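Local coordinates for protein glycerol kinase, putative (Plasmodium falciparum, PDB 2W41) that probably phosphorylates glycerol at the expense of ATP to give sn-glycerol 3-phosphate, and is seen here with ADP bound, at residues Tyr272-Phe277 with Ala318-Ser323; Ser335-Ile340 with Thr422-Phe427; Val350-Ala355 with Val385-Glu390; Leu415-Gly420 with Thr437-Ser442. All coordinates share one frame; numbering follows the deposited sequence.

In the fold
All four contacts lie in the C-terminal FGGY region of this actin-like ATPase fold. Along the chain contact 1 closes before the others open. Contact 3 is nested in the loop closed by contact 2, and contact 4 crosses contact 2. Contacts 1 and 4 reach the same mixed sheet, through strands 276-281, 414-418 and 439-442. Contacts 2 and 3 lie toward helices 335-343 and 381-407. Most centres are 13 to 15 Å apart; contacts 3 and 4 are about 21 Å apart and do not touch. Contacts 1, 2 and 4 all touch ADP, so residues distant in sequence form one nucleotide pocket. Contact 3 lies behind it.

Contact 1 of 4, residues Tyr272-Phe277 with Ala318-Ser323. With ADP (adenosine-5'-diphosphate), chain N.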
# COMPACT_ATOMS: atom_id res chain seq x y z
N TYR B 272 15.68 3.34 -18.48
CA TYR B 272 14.50 3.27 -17.63
C TYR B 272 13.25 3.01 -18.42
O TYR B 272 12.44 3.91 -18.66
CB TYR B 272 14.28 4.57 -16.88
CG TYR B 272 15.31 5.03 -15.89
CD1 TYR B 272 16.34 5.74 -16.23
CD2 TYR B 272 15.14 4.87 -14.60
CE1 TYR B 272 17.24 6.23 -15.29
CE2 TYR B 272 16.03 5.33 -13.70
CZ TYR B 272 17.07 6.03 -14.03
OH TYR B 272 17.95 6.50 -13.08
N GLY B 273 13.07 1.76 -18.81
CA GLY B 273 11.86 1.28 -19.47
C GLY B 273 11.08 0.35 -18.55
O GLY B 273 11.13 0.48 -17.32
N THR B 274 10.31 -0.55 -19.16
CA THR B 274 9.76 -1.69 -18.45
C THR B 274 10.84 -2.32 -17.54
O THR B 274 10.62 -2.50 -16.33
CB THR B 274 9.18 -2.67 -19.44
OG1 THR B 274 8.15 -1.99 -20.12
CG2 THR B 274 8.54 -3.85 -18.75
N GLY B 275 12.01 -2.61 -18.12
CA GLY B 275 13.15 -3.00 -17.34
C GLY B 275 13.99 -1.78 -17.01
O GLY B 275 14.06 -0.82 -17.79
N VAL B 276 14.61 -1.81 -15.83
CA VAL B 276 15.53 -0.76 -15.39
C VAL B 276 16.86 -1.44 -15.11
O VAL B 276 16.98 -2.26 -14.19
CB VAL B 276 15.00 -0.03 -14.11
CG1 VAL B 276 16.02 0.99 -13.58
CG2 VAL B 276 13.61 0.63 -14.38
N PHE B 277 17.86 -1.15 -15.94
CA PHE B 277 19.17 -1.78 -15.83
C PHE B 277 20.32 -0.82 -16.23
O PHE B 277 20.13 0.16 -16.92
CB PHE B 277 19.19 -3.07 -16.68
CG PHE B 277 18.93 -2.81 -18.14
CD1 PHE B 277 17.64 -2.88 -18.65
CD2 PHE B 277 19.98 -2.46 -18.98
CE1 PHE B 277 17.39 -2.62 -19.98
CE2 PHE B 277 19.73 -2.19 -20.30
CZ PHE B 277 18.43 -2.28 -20.81
N ALA B 318 11.22 -2.98 -13.08
CA ALA B 318 10.82 -1.83 -12.21
C ALA B 318 9.83 -0.85 -12.85
O ALA B 318 8.93 -0.36 -12.17
CB ALA B 318 12.02 -1.10 -11.68
N GLY B 319 9.96 -0.56 -14.14
CA GLY B 319 8.99 0.30 -14.84
C GLY B 319 7.57 -0.26 -14.85
O GLY B 319 6.58 0.49 -14.98
N SER B 320 7.45 -1.57 -14.69
CA SER B 320 6.12 -2.14 -14.50
C SER B 320 5.39 -1.79 -13.20
O SER B 320 4.20 -2.03 -13.11
CB SER B 320 6.12 -3.65 -14.73
OG SER B 320 6.37 -3.90 -16.11
N GLY B 321 6.09 -1.26 -12.20
CA GLY B 321 5.48 -0.67 -11.02
C GLY B 321 4.54 0.49 -11.38
O GLY B 321 3.53 0.71 -10.71
N VAL B 322 4.88 1.22 -12.43
CA VAL B 322 3.98 2.25 -12.96
C VAL B 322 2.71 1.66 -13.61
O VAL B 322 1.63 2.22 -13.45
CB VAL B 322 4.67 3.22 -13.91
CG1 VAL B 322 3.64 4.19 -14.44
CG2 VAL B 322 5.79 3.97 -13.21
N SER B 323 2.82 0.53 -14.32
CA SER B 323 1.63 -0.21 -14.75
C SER B 323 0.74 -0.72 -13.59
O SER B 323 -0.50 -0.74 -13.72
CB SER B 323 2.00 -1.42 -15.64
OG SER B 323 3.22 -1.18 -16.33
PB ADP N . 10.09 -0.72 -22.95
O1B ADP N . 10.19 -0.61 -24.45
O2B ADP N . 11.43 -0.92 -22.21
O3B ADP N . 9.02 -1.72 -22.57
PA ADP N . 9.80 2.24 -22.76
O1A ADP N . 11.27 2.57 -22.67
O2A ADP N . 8.99 2.58 -24.00
O3A ADP N . 9.50 0.68 -22.37
O5' ADP N . 9.08 2.97 -21.52
C5' ADP N . 7.89 2.43 -20.97
C4' ADP N . 8.05 2.37 -19.45
O4' ADP N . 8.11 3.70 -18.92
C3' ADP N . 6.84 1.76 -18.78
O3' ADP N . 7.29 1.22 -17.55
C2' ADP N . 5.97 2.96 -18.48
O2' ADP N . 4.97 2.68 -17.49
C1' ADP N . 7.02 3.96 -18.03
N9 ADP N . 6.64 5.41 -18.10
C8 ADP N . 6.18 6.04 -19.19
N7 ADP N . 5.94 7.36 -18.95
C5 ADP N . 6.28 7.60 -17.67
C6 ADP N . 6.28 8.78 -16.78
N6 ADP N . 5.86 9.96 -17.25
N1 ADP N . 6.69 8.65 -15.49
C2 ADP N . 7.09 7.45 -14.99
N3 ADP N . 7.13 6.32 -15.75
C4 ADP N . 6.75 6.32 -17.09
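Thr274 meets Ala318 and Gly319 through its carbonyl and Ser320 through its methyl group. Thr274 O accepts from Gly319 N at 3.0 Å. This bond is weak, because the angle at the hydrogen is only 125°. The two branches of the Thr274 side chain serve different partners. Thr274 OG1 sits beside the backbone N (chi1 -61°), facing the nucleotide, and donates to ADP O3B at 2.6 Å. Thr274 CG2 is left on the other side, where it rests against Ser320 OG at 3.4 Å. The backbone N of Thr274 adds a weak bond to ADP O2B.

Gly319 packs tightly under the loop. Gly319 CA makes a CA-H...O contact with Gly273 O at 3.3 Å, and this carbonyl fills the space where a side chain would begin. Gly319 O accepts from ADP O3' at 2.8 Å.

Ala318 brings the apolar part. Ala318 CB lies 3.6 Å from Val276 CG2, at the start of strand 276-281. Ile392 and Leu396 of helix 381-407 back this pair, while Phe377 of the second subunit packs on Ser320.

The chemistry is mainly that of backbone groups and small side chains. One loop grips the beta-phosphate and the other holds the ribose, and their direct contact links the two grips, consistent with a phosphate-binding site of the actin-like ATPase fold.

Contact 2 of 4, residues Ser335-Ile340 with Thr422-Phe427; sequences SEASDI and TKNKPF. With ADP (adenosine-5'-diphosphate), chain N.
Ser338 and Asn424 face each other beside the adenine of ADP. Ser338 OG lies 3.5 Å from Asn424 CG and accepts a bond from ADP N6. That bond is 3.0 Å long from N6 to OG and fairly straight, at 157°. The hydroxyl lies beside its own backbone N (chi1 -51°), and this turns it to the amino edge of the base.

Ala337 and Asn424 hold the same end of the adenine from opposite sides of the base plane. Ala337 CB is 3.5 Å from ADP N1, and Asn424 CB is 3.6 Å from the same atom. The adenine edge is therefore clamped between a methyl group of one segment and the CB of the other. Pro426 CG rests against the carbonyl of Ser338, 3.4 Å from Ser338 O.

Around these groups lies a second shell. Asn424 stands at the N-cap position, directly before helix 425-435, so its place is tied to the start of that helix. Pro426, in the first turn, also packs on Met341 and Glu342 of helix 335-343. On the far side of that helix, Glu336 makes a salt bridge with Arg381.

Helix 335-343 thus lies against the N-terminal end of helix 425-435, and both rest on helix 381-407. Ile340 reaches Ser382 and Val385 there, and Phe427 reaches Leu389. The base enters where the first two helices meet, and the strand 414-418 leads into the second.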
# COMPACT_ATOMS: atom_id res chain seq x y z
N SER B 335 1.49 9.69 -17.64
CA SER B 335 1.93 11.08 -17.72
C SER B 335 1.66 11.78 -16.40
O SER B 335 2.43 12.65 -15.99
CB SER B 335 1.32 11.83 -18.93
OG SER B 335 0.08 12.48 -18.65
N GLU B 336 0.57 11.35 -15.75
CA GLU B 336 0.17 11.77 -14.41
C GLU B 336 1.26 11.52 -13.36
O GLU B 336 1.24 12.12 -12.29
CB GLU B 336 -1.10 11.04 -14.03
CG GLU B 336 -1.96 11.68 -12.94
CD GLU B 336 -3.11 10.75 -12.53
OE1 GLU B 336 -3.78 10.19 -13.45
OE2 GLU B 336 -3.34 10.54 -11.31
N ALA B 337 2.22 10.64 -13.66
CA ALA B 337 3.36 10.36 -12.79
C ALA B 337 4.38 11.53 -12.70
O ALA B 337 4.90 11.84 -11.61
CB ALA B 337 4.04 9.07 -13.26
N SER B 338 4.63 12.16 -13.84
CA SER B 338 5.42 13.40 -13.92
C SER B 338 4.78 14.58 -13.17
O SER B 338 5.48 15.31 -12.43
CB SER B 338 5.60 13.79 -15.40
OG SER B 338 6.08 12.71 -16.18
N ASP B 339 3.48 14.75 -13.40
CA ASP B 339 2.65 15.76 -12.72
C ASP B 339 2.71 15.64 -11.20
O ASP B 339 2.89 16.64 -10.49
CB ASP B 339 1.17 15.64 -13.17
CG ASP B 339 0.96 16.04 -14.64
OD1 ASP B 339 1.86 16.75 -15.20
OD2 ASP B 339 -0.09 15.65 -15.23
N ILE B 340 2.56 14.40 -10.73
CA ILE B 340 2.54 14.06 -9.32
C ILE B 340 3.87 14.38 -8.64
O ILE B 340 3.89 14.95 -7.56
CB ILE B 340 2.09 12.57 -9.14
CG1 ILE B 340 0.55 12.47 -9.32
CG2 ILE B 340 2.61 11.98 -7.82
CD1 ILE B 340 -0.09 11.04 -9.28
N THR B 422 12.37 8.52 -18.54
CA THR B 422 13.22 9.72 -18.67
C THR B 422 12.48 10.96 -19.17
O THR B 422 13.07 12.03 -19.24
CB THR B 422 14.49 9.51 -19.56
OG1 THR B 422 14.09 9.18 -20.90
CG2 THR B 422 15.39 8.43 -18.99
N LYS B 423 11.22 10.80 -19.55
CA LYS B 423 10.32 11.92 -19.82
C LYS B 423 9.82 12.58 -18.53
O LYS B 423 9.29 13.67 -18.56
CB LYS B 423 9.12 11.45 -20.66
CG LYS B 423 9.34 11.53 -22.19
CD LYS B 423 9.49 13.04 -22.67
CE LYS B 423 10.36 13.23 -23.96
NZ LYS B 423 10.79 14.68 -24.11
N ASN B 424 9.97 11.89 -17.41
CA ASN B 424 9.58 12.40 -16.12
C ASN B 424 10.78 13.12 -15.55
O ASN B 424 11.74 12.48 -15.06
CB ASN B 424 9.19 11.22 -15.24
CG ASN B 424 8.49 11.63 -13.95
OD1 ASN B 424 7.54 10.98 -13.52
ND2 ASN B 424 9.00 12.68 -13.29
N LYS B 425 10.78 14.46 -15.64
CA LYS B 425 11.97 15.23 -15.22
C LYS B 425 12.12 15.34 -13.69
O LYS B 425 13.23 15.25 -13.16
CB LYS B 425 12.04 16.60 -15.90
CG LYS B 425 12.15 16.52 -17.42
CD LYS B 425 12.41 17.89 -18.05
CE LYS B 425 11.18 18.77 -17.93
NZ LYS B 425 10.22 18.56 -19.10
N PRO B 426 11.00 15.51 -12.97
CA PRO B 426 11.15 15.47 -11.50
C PRO B 426 11.78 14.14 -11.02
O PRO B 426 12.61 14.11 -10.10
CB PRO B 426 9.71 15.65 -10.97
CG PRO B 426 8.83 16.00 -12.16
CD PRO B 426 9.63 15.80 -13.43
N PHE B 427 11.39 13.02 -11.65
CA PHE B 427 11.96 11.70 -11.35
C PHE B 427 13.45 11.58 -11.77
O PHE B 427 14.27 11.06 -11.01
CB PHE B 427 11.06 10.58 -11.92
CG PHE B 427 11.67 9.20 -11.86
CD1 PHE B 427 11.74 8.49 -10.64
CD2 PHE B 427 12.19 8.58 -13.03
CE1 PHE B 427 12.32 7.20 -10.61
CE2 PHE B 427 12.74 7.30 -13.00
CZ PHE B 427 12.81 6.61 -11.79
PB ADP N . 10.09 -0.72 -22.95
O1B ADP N . 10.19 -0.61 -24.45
O2B ADP N . 11.43 -0.92 -22.21
O3B ADP N . 9.02 -1.72 -22.57
PA ADP N . 9.80 2.24 -22.76
O1A ADP N . 11.27 2.57 -22.67
O2A ADP N . 8.99 2.58 -24.00
O3A ADP N . 9.50 0.68 -22.37
O5' ADP N . 9.08 2.97 -21.52
C5' ADP N . 7.89 2.43 -20.97
C4' ADP N . 8.05 2.37 -19.45
O4' ADP N . 8.11 3.70 -18.92
C3' ADP N . 6.84 1.76 -18.78
O3' ADP N . 7.29 1.22 -17.55
C2' ADP N . 5.97 2.96 -18.48
O2' ADP N . 4.97 2.68 -17.49
C1' ADP N . 7.02 3.96 -18.03
N9 ADP N . 6.64 5.41 -18.10
C8 ADP N . 6.18 6.04 -19.19
N7 ADP N . 5.94 7.36 -18.95
C5 ADP N . 6.28 7.60 -17.67
C6 ADP N . 6.28 8.78 -16.78
N6 ADP N . 5.86 9.96 -17.25
N1 ADP N . 6.69 8.65 -15.49
C2 ADP N . 7.09 7.45 -14.99
N3 ADP N . 7.13 6.32 -15.75
C4 ADP N . 6.75 6.32 -17.09

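Contact 3 of 4, residues Val350-Ala355 with Val385-Glu390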
# COMPACT_ATOMS: atom_id res chain seq x y z
N VAL B 350 6.07 8.48 4.02
CA VAL B 350 5.70 7.25 3.33
C VAL B 350 6.87 6.61 2.54
O VAL B 350 7.54 7.28 1.76
CB VAL B 350 4.46 7.46 2.44
CG1 VAL B 350 4.09 6.18 1.67
CG2 VAL B 350 3.28 7.86 3.29
N ILE B 351 7.14 5.33 2.78
CA ILE B 351 8.17 4.59 2.01
C ILE B 351 7.60 3.35 1.36
O ILE B 351 6.89 2.59 2.00
CB ILE B 351 9.38 4.21 2.87
CG1 ILE B 351 10.00 5.47 3.48
CG2 ILE B 351 10.40 3.42 2.07
CD1 ILE B 351 11.21 5.23 4.33
N PHE B 352 7.92 3.16 0.08
CA PHE B 352 7.49 2.02 -0.73
C PHE B 352 8.72 1.23 -1.14
O PHE B 352 9.56 1.71 -1.88
CB PHE B 352 6.83 2.53 -2.00
CG PHE B 352 5.75 1.65 -2.57
CD1 PHE B 352 4.56 2.23 -3.04
CD2 PHE B 352 5.92 0.27 -2.73
CE1 PHE B 352 3.58 1.45 -3.67
CE2 PHE B 352 4.95 -0.52 -3.34
CZ PHE B 352 3.77 0.06 -3.80
N VAL B 353 8.84 0.00 -0.64
CA VAL B 353 9.91 -0.89 -1.09
C VAL B 353 9.29 -1.68 -2.21
O VAL B 353 8.52 -2.59 -1.98
CB VAL B 353 10.38 -1.76 0.07
CG1 VAL B 353 11.44 -2.76 -0.35
CG2 VAL B 353 10.90 -0.85 1.25
N PRO B 354 9.55 -1.27 -3.46
CA PRO B 354 8.73 -1.88 -4.48
C PRO B 354 9.29 -3.24 -4.97
O PRO B 354 9.37 -3.47 -6.18
CB PRO B 354 8.69 -0.80 -5.59
CG PRO B 354 9.68 0.27 -5.18
CD PRO B 354 10.50 -0.30 -4.06
N ALA B 355 9.57 -4.15 -4.04
CA ALA B 355 10.02 -5.49 -4.35
C ALA B 355 8.97 -6.52 -4.84
O ALA B 355 8.91 -7.65 -4.29
CB ALA B 355 10.74 -6.04 -3.14
N VAL B 385 2.38 6.97 -5.10
CA VAL B 385 2.94 7.00 -6.46
C VAL B 385 4.36 7.56 -6.43
O VAL B 385 5.27 6.95 -6.99
CB VAL B 385 2.08 7.87 -7.44
CG1 VAL B 385 2.84 8.13 -8.72
CG2 VAL B 385 0.75 7.20 -7.79
N ARG B 386 4.56 8.70 -5.77
CA ARG B 386 5.91 9.23 -5.61
C ARG B 386 6.87 8.29 -4.80
O ARG B 386 8.06 8.15 -5.15
CB ARG B 386 5.85 10.66 -5.04
CG ARG B 386 7.20 11.16 -4.52
CD ARG B 386 7.30 12.66 -4.17
NE ARG B 386 8.75 12.88 -4.08
CZ ARG B 386 9.47 13.68 -4.86
NH1 ARG B 386 8.88 14.43 -5.78
NH2 ARG B 386 10.79 13.71 -4.72
N ALA B 387 6.35 7.66 -3.74
CA ALA B 387 7.10 6.70 -2.93
C ALA B 387 7.61 5.54 -3.79
O ALA B 387 8.77 5.19 -3.71
CB ALA B 387 6.26 6.17 -1.78
N LEU B 388 6.73 4.97 -4.60
CA LEU B 388 7.08 3.90 -5.51
C LEU B 388 8.22 4.29 -6.42
O LEU B 388 9.16 3.54 -6.58
CB LEU B 388 5.85 3.45 -6.32
CG LEU B 388 6.23 2.36 -7.37
CD1 LEU B 388 5.32 1.22 -7.37
CD2 LEU B 388 6.32 2.98 -8.79
N LEU B 389 8.14 5.49 -6.99
CA LEU B 389 9.15 6.03 -7.93
C LEU B 389 10.49 6.28 -7.23
O LEU B 389 11.57 5.99 -7.77
CB LEU B 389 8.63 7.32 -8.54
CG LEU B 389 7.53 7.08 -9.59
CD1 LEU B 389 6.92 8.43 -9.99
CD2 LEU B 389 8.13 6.28 -10.78
N GLU B 390 10.40 6.76 -6.01
CA GLU B 390 11.55 6.95 -5.19
C GLU B 390 12.21 5.60 -4.83
O GLU B 390 13.44 5.52 -4.85
CB GLU B 390 11.18 7.76 -3.94
CG GLU B 390 10.83 9.21 -4.19
CD GLU B 390 10.83 10.06 -2.89
OE1 GLU B 390 11.04 9.52 -1.77
OE2 GLU B 390 10.63 11.30 -3.01
O HOH W 1 9.85 7.20 -0.30
O HOH W 2 10.04 4.83 -1.15
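The ring of Phe352 has Leu388 over one face and Ala387 at its edge. Leu388 CD1 stands 4.0 Å above the ring plane, displaced toward the rim. Leu388 CB makes an off-centre CH-pi contact, 4.2 Å from the Phe352 ring centroid. The two side chains run alongside each other and point the same way. Leu388 CG is anti to its backbone N (chi1 176°), which carries the branch out along the ring. Ala387 CB lies near the ring plane and touches Phe352 CB at 3.7 Å.

The second flat group is the guanidinium of Arg386. It meets Glu390 OE2 at its edge, side-on, with two nitrogens on one oxygen: NE at 2.7 Å and NH2 at 3.0 Å. The other oxygen of Glu390, OE1, faces the strand. A water joins it to Val350 O. A second water accepts from Phe352 N and lies within bonding distance of Ala387 O, so it bridges the two backbones.

Pro354, the centre of an inverse gamma turn, ends the contact with its CG 3.6 Å from Leu388 O. Trp324 of helix 320-327 packs on Phe352, and so does Met375 of the second subunit.

The axes of 351-353 and 385-390 approach to 6.6 Å, at 50°. Behind the ADP pocket, the small antiparallel sheet of 351-353 and 370-375 packs on helix 381-407 on one side, with helix 486-504 on Ile351 and Val353.

Contact 4 of 4, residues Leu415-Gly420 with Thr437-Ser442; sequences LRCDGG and TKIEVS. With ADP (adenosine-5'-diphosphate), chain N.
Arg416 and Glu440 form a salt bridge between neighbouring strands. Arg416 NH1 gives a nearly straight bond to Glu440 OE1, 3.0 Å long at 162°. The oxygen lies at the guanidinium edge, near its plane, but the carboxylate is turned almost at right angles to it (87°). Lys438 NZ reaches the other oxygen, Glu440 OE2, weakly at 3.3 Å, so one carboxylate faces two cations. The Arg416 chain bends at chi2 and chi3 to bring its head over strand 439-442. A water joins Ser442 OG to Arg416 NH2, the latter bond weak.

Backbone bonds zip the parallel strands together. Cys417 N binds Glu440 O at 2.8 Å. Leu415 N binds Lys438 O, and Glu440 N binds Leu415 O. The opposite face of the sheet is apolar: Ile439 CG2 touches Cys417 SG at 4.0 Å, with Leu415 alongside.

Past the strand, Gly420 N donates to ADP O1A at 3.2 Å. Strands 414-418 and 439-442 are joined by helix 425-435 in a beta-alpha-beta unit. In the mixed sheet they lie between strands 267-272 and 476-480.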
# COMPACT_ATOMS: atom_id res chain seq x y z
N LEU B 415 25.84 9.64 -15.95
CA LEU B 415 24.87 8.58 -16.22
C LEU B 415 24.00 9.05 -17.38
O LEU B 415 23.14 9.90 -17.20
CB LEU B 415 24.02 8.24 -14.97
CG LEU B 415 23.09 7.01 -15.02
CD1 LEU B 415 23.89 5.81 -15.17
CD2 LEU B 415 22.25 6.87 -13.79
N ARG B 416 24.24 8.47 -18.55
CA ARG B 416 23.45 8.72 -19.75
C ARG B 416 22.24 7.83 -19.73
O ARG B 416 22.39 6.64 -19.60
CB ARG B 416 24.28 8.45 -21.04
CG ARG B 416 25.65 9.19 -21.14
CD ARG B 416 25.61 10.54 -21.88
NE ARG B 416 25.02 10.45 -23.22
CZ ARG B 416 24.62 11.49 -23.94
NH1 ARG B 416 24.75 12.71 -23.45
NH2 ARG B 416 24.10 11.33 -25.15
N CYS B 417 21.05 8.41 -19.89
CA CYS B 417 19.79 7.71 -19.63
C CYS B 417 18.87 7.73 -20.82
O CYS B 417 18.83 8.70 -21.59
CB CYS B 417 19.05 8.30 -18.42
SG CYS B 417 20.01 8.21 -16.90
N ASP B 418 18.14 6.64 -20.97
CA ASP B 418 17.13 6.57 -21.99
C ASP B 418 15.91 5.78 -21.45
O ASP B 418 15.89 5.40 -20.27
CB ASP B 418 17.71 6.06 -23.33
CG ASP B 418 18.54 4.76 -23.19
OD1 ASP B 418 19.77 4.78 -22.85
OD2 ASP B 418 17.98 3.69 -23.45
N GLY B 419 14.88 5.61 -22.27
CA GLY B 419 13.64 4.96 -21.90
C GLY B 419 12.58 5.97 -21.51
O GLY B 419 12.88 7.12 -21.21
N GLY B 420 11.34 5.52 -21.47
CA GLY B 420 10.21 6.37 -21.23
C GLY B 420 10.07 7.00 -19.86
O GLY B 420 9.42 8.04 -19.73
N THR B 437 24.88 12.01 -9.03
CA THR B 437 25.48 11.89 -10.33
C THR B 437 24.83 12.87 -11.29
O THR B 437 23.66 13.28 -11.12
CB THR B 437 25.41 10.45 -10.86
OG1 THR B 437 26.27 10.30 -12.00
CG2 THR B 437 23.98 10.07 -11.24
N LYS B 438 25.62 13.28 -12.27
CA LYS B 438 25.15 14.05 -13.37
C LYS B 438 24.42 13.02 -14.21
O LYS B 438 24.92 11.91 -14.45
CB LYS B 438 26.37 14.62 -14.11
CG LYS B 438 26.13 15.65 -15.21
CD LYS B 438 27.22 15.41 -16.26
CE LYS B 438 28.00 16.63 -16.78
NZ LYS B 438 29.13 16.04 -17.61
N ILE B 439 23.22 13.41 -14.62
CA ILE B 439 22.37 12.67 -15.50
C ILE B 439 22.16 13.48 -16.79
O ILE B 439 21.76 14.64 -16.76
CB ILE B 439 20.99 12.32 -14.81
CG1 ILE B 439 21.16 11.16 -13.81
CG2 ILE B 439 19.87 12.03 -15.87
CD1 ILE B 439 19.88 10.70 -13.17
N GLU B 440 22.42 12.83 -17.92
CA GLU B 440 22.15 13.38 -19.25
C GLU B 440 21.20 12.41 -19.92
O GLU B 440 21.38 11.20 -19.83
CB GLU B 440 23.46 13.51 -20.06
CG GLU B 440 24.39 14.57 -19.51
CD GLU B 440 25.80 14.55 -20.11
OE1 GLU B 440 26.10 13.69 -20.95
OE2 GLU B 440 26.64 15.42 -19.75
N VAL B 441 20.16 12.96 -20.53
CA VAL B 441 19.24 12.26 -21.41
C VAL B 441 19.69 12.61 -22.85
O VAL B 441 19.68 13.80 -23.23
CB VAL B 441 17.78 12.75 -21.15
CG1 VAL B 441 16.84 12.08 -21.96
CG2 VAL B 441 17.31 12.33 -19.89
N SER B 442 20.10 11.60 -23.62
CA SER B 442 20.52 11.75 -25.03
C SER B 442 19.52 12.45 -25.95
O SER B 442 18.31 12.33 -25.76
CB SER B 442 20.89 10.37 -25.62
OG SER B 442 21.45 10.48 -26.95
PB ADP N . 10.09 -0.72 -22.95
O1B ADP N . 10.19 -0.61 -24.45
O2B ADP N . 11.43 -0.92 -22.21
O3B ADP N . 9.02 -1.72 -22.57
PA ADP N . 9.80 2.24 -22.76
O1A ADP N . 11.27 2.57 -22.67
O2A ADP N . 8.99 2.58 -24.00
O3A ADP N . 9.50 0.68 -22.37
O5' ADP N . 9.08 2.97 -21.52
C5' ADP N . 7.89 2.43 -20.97
C4' ADP N . 8.05 2.37 -19.45
O4' ADP N . 8.11 3.70 -18.92
C3' ADP N . 6.84 1.76 -18.78
O3' ADP N . 7.29 1.22 -17.55
C2' ADP N . 5.97 2.96 -18.48
O2' ADP N . 4.97 2.68 -17.49
C1' ADP N . 7.02 3.96 -18.03
N9 ADP N . 6.64 5.41 -18.10
C8 ADP N . 6.18 6.04 -19.19
N7 ADP N . 5.94 7.36 -18.95
C5 ADP N . 6.28 7.60 -17.67
C6 ADP N . 6.28 8.78 -16.78
N6 ADP N . 5.86 9.96 -17.25
N1 ADP N . 6.69 8.65 -15.49
C2 ADP N . 7.09 7.45 -14.99
N3 ADP N . 7.13 6.32 -15.75
C4 ADP N . 6.75 6.32 -17.09
O HOH W 3 23.95 9.97 -27.33